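Membrane-anchored mycosin mycp1 (Mycobacterium thermoresistibile, PDB 4HVL) is a subtilisin-like serine protease of the mycobacterial ESX-1 (type VII) secretion system, probably cleaving proteins at the cell envelope. Local coordinates at residues A215-Q220 / A309-A314. Sequence-based numbering, arbitrary orientation.
With ZN (zinc ion), chain G; ACT (acetate ion), chain M.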
ATOM      1  N   ALA A 215       4.881  -3.629  -1.820  1.00 15.34           N
ATOM      2  CA  ALA A 215       5.703  -4.527  -2.634  1.00 15.71           C
ATOM      3  C   ALA A 215       4.904  -5.696  -3.216  1.00 16.47           C
ATOM      4  O   ALA A 215       5.268  -6.200  -4.277  1.00 17.05           O
ATOM      5  CB  ALA A 215       6.889  -5.057  -1.835  1.00 15.99           C
ATOM      6  N   GLY A 216       3.813  -6.089  -2.551  1.00 16.78           N
ATOM      7  CA  GLY A 216       3.003  -7.236  -2.956  1.00 17.52           C
ATOM      8  C   GLY A 216       3.394  -8.478  -2.162  1.00 18.38           C
ATOM      9  O   GLY A 216       4.467  -8.528  -1.559  1.00 17.99           O
ATOM     10  N   ASN A 217       2.510  -9.472  -2.153  1.00 19.42           N
ATOM     11  CA  ASN A 217       2.716 -10.713  -1.420  1.00 20.57           C
ATOM     12  C   ASN A 217       2.723 -11.862  -2.414  1.00 21.81           C
ATOM     13  O   ASN A 217       1.986 -11.854  -3.404  1.00 21.56           O
ATOM     14  CB  ASN A 217       1.605 -10.955  -0.382  1.00 21.14           C
ATOM     15  CG  ASN A 217       1.338  -9.736   0.490  1.00 20.54           C
ATOM     16  OD1 ASN A 217       2.234  -8.975   0.836  1.00 19.39           O
ATOM     17  ND2 ASN A 217       0.088  -9.561   0.856  1.00 21.22           N
ATOM     18  N   THR A 218       3.566 -12.843  -2.156  1.00 23.12           N
ATOM     19  CA  THR A 218       3.625 -14.030  -3.003  1.00 25.06           C
ATOM     20  C   THR A 218       2.334 -14.836  -2.940  1.00 27.53           C
ATOM     21  O   THR A 218       1.582 -14.757  -1.965  1.00 27.14           O
ATOM     22  CB  THR A 218       4.751 -14.982  -2.588  1.00 25.54           C
ATOM     23  OG1 THR A 218       4.622 -15.280  -1.201  1.00 25.47           O
ATOM     24  CG2 THR A 218       6.133 -14.373  -2.870  1.00 24.81           C
ATOM     25  N   GLY A 219       2.120 -15.623  -3.988  1.00 30.58           N
ATOM     26  CA  GLY A 219       1.001 -16.547  -4.092  1.00 34.39           C
ATOM     27  C   GLY A 219       0.256 -16.286  -5.378  1.00 37.36           C
ATOM     28  O   GLY A 219       0.237 -15.142  -5.870  1.00 38.60           O
ATOM     29  N   GLN A 220      -0.370 -17.324  -5.919  1.00 41.27           N
ATOM     30  CA  GLN A 220      -1.194 -17.193  -7.121  1.00 43.61           C
ATOM     31  C   GLN A 220      -0.382 -16.708  -8.320  1.00 42.60           C
ATOM     32  O   GLN A 220       0.455 -17.451  -8.817  1.00 43.92           O
ATOM     33  CB  GLN A 220      -2.388 -16.265  -6.855  1.00 46.08           C
ATOM     34  CG  GLN A 220      -3.444 -16.826  -5.917  1.00 49.63           C
ATOM     35  CD  GLN A 220      -4.552 -15.819  -5.692  1.00 51.65           C
ATOM     36  OE1 GLN A 220      -4.335 -14.767  -5.080  1.00 52.08           O
ATOM     37  NE2 GLN A 220      -5.740 -16.115  -6.216  1.00 53.65           N
ATOM     38  N   ALA A 309      -1.541  -9.594   8.445  1.00 16.12           N
ATOM     39  CA  ALA A 309      -0.239  -9.505   7.815  1.00 16.26           C
ATOM     40  C   ALA A 309      -0.315  -9.054   6.349  1.00 16.34           C
ATOM     41  O   ALA A 309      -1.345  -9.167   5.704  1.00 15.77           O
ATOM     42  CB  ALA A 309       0.466 -10.846   7.901  1.00 16.72           C
ATOM     43  N   GLY A 310       0.808  -8.564   5.830  1.00 16.13           N
ATOM     44  CA  GLY A 310       0.910  -8.278   4.411  1.00 16.14           C
ATOM     45  C   GLY A 310       1.704  -7.024   4.126  1.00 15.81           C
ATOM     46  O   GLY A 310       1.863  -6.153   4.989  1.00 15.21           O
ATOM     47  N   THR A 311       2.202  -6.922   2.904  1.00 15.75           N
ATOM     48  CA  THR A 311       2.920  -5.720   2.498  1.00 16.19           C
ATOM     49  C   THR A 311       2.053  -4.455   2.438  1.00 15.99           C
ATOM     50  O   THR A 311       2.588  -3.356   2.501  1.00 15.79           O
ATOM     51  CB  THR A 311       3.669  -5.903   1.166  1.00 16.66           C
ATOM     52  OG1 THR A 311       2.763  -6.341   0.151  1.00 17.11           O
ATOM     53  CG2 THR A 311       4.780  -6.942   1.349  1.00 17.41           C
ATOM     54  N   SER A 312       0.732  -4.593   2.349  1.00 16.42           N
ATOM     55  CA  SER A 312      -0.159  -3.429   2.470  1.00 16.51           C
ATOM     56  C   SER A 312       0.056  -2.710   3.823  1.00 16.04           C
ATOM     57  O   SER A 312       0.034  -1.486   3.874  1.00 15.68           O
ATOM     58  CB  SER A 312      -1.642  -3.801   2.253  1.00 17.26           C
ATOM     59  OG  SER A 312      -2.055  -4.942   3.001  1.00 18.86           O
ATOM     60  N   PHE A 313       0.312  -3.468   4.895  1.00 15.88           N
ATOM     61  CA  PHE A 313       0.586  -2.868   6.205  1.00 15.90           C
ATOM     62  C   PHE A 313       1.943  -2.170   6.259  1.00 15.06           C
ATOM     63  O   PHE A 313       2.049  -1.087   6.826  1.00 14.92           O
ATOM     64  CB  PHE A 313       0.392  -3.885   7.346  1.00 16.39           C
ATOM     65  CG  PHE A 313      -1.038  -4.309   7.505  1.00 17.14           C
ATOM     66  CD1 PHE A 313      -1.953  -3.461   8.131  1.00 17.47           C
ATOM     67  CD2 PHE A 313      -1.494  -5.517   6.981  1.00 17.25           C
ATOM     68  CE1 PHE A 313      -3.284  -3.808   8.248  1.00 17.85           C
ATOM     69  CE2 PHE A 313      -2.836  -5.867   7.092  1.00 18.01           C
ATOM     70  CZ  PHE A 313      -3.732  -5.008   7.722  1.00 17.87           C
ATOM     71  N   ALA A 314       2.968  -2.771   5.663  1.00 15.07           N
ATOM     72  CA  ALA A 314       4.246  -2.101   5.487  1.00 15.11           C
ATOM     73  C   ALA A 314       4.063  -0.749   4.781  1.00 15.11           C
ATOM     74  O   ALA A 314       4.564   0.296   5.243  1.00 15.42           O
ATOM     75  CB  ALA A 314       5.206  -2.982   4.709  1.00 15.86           C
TER
HETATM   76 ZN    ZN G 506      -2.952  -6.912   2.534  0.56 17.00          ZN
HETATM   77  C   ACT M 512      -1.527  -6.682   0.613  0.56 14.63           C
HETATM   78  O   ACT M 512      -2.743  -6.372   0.465  0.56 16.12           O
HETATM   79  OXT ACT M 512      -1.062  -7.014   1.728  0.56 13.12           O
HETATM   80  CH3 ACT M 512      -0.657  -6.600  -0.627  0.56 14.34           C
HETATM   81  O   HOH W   1      -3.498  -8.886   1.910  0.56 11.58           O
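The carboxamide of Asn217 reaches across to the start of helix 311-328, where OD1 takes two bonds from one residue, Thr311, as the two side chains run past each other in opposite directions. The straighter comes from the backbone: Thr311 N lies 2.9 Å from Asn217 OD1, in the carbonyl plane and on a lone pair. Its N-H...O angle is 167°. The hydroxyl, Thr311 OG1 at 2.8 Å from Asn217 OD1, instead gives its proton from above that plane. It stands 44° out of it. Together with the bond from Asn217 ND2 to acetate OXT (2.9 Å), these would hold the amide's rotation. Thr311 OG1 sits between its own backbone N and carbonyl carbon (chi1 55°), a rotamer that faces it to both Asn217 and Gly216, while CG2 packs against Asn217 OD1 and Gly216 O. Gly216 N approaches Thr311 OG1 at 2.9 Å, but that bond is bent and weak.

In the subtilisin fold this is the Gly-Thr-Ser motif that carries the predicted nucleophile, Ser312, at the N-terminus of the central helix, and Asn217 occupies the position of the family's oxyanion-hole asparagine. The acetate, probably from the crystallisation liquor, is consistent with this: its OXT accepts from Asn217 ND2 and also from Ser312 N (3.1 Å), the side-chain amide and backbone N-H that probably hold a substrate's oxyanion, as in other subtilases. A zinc ion bridges Ser312 and the acetate, held by Ser312 OG (2.2 Å), both acetate oxygens, a water and His101. Gly310, at the N-cap, brings its CA within 3.6 Å of acetate OXT.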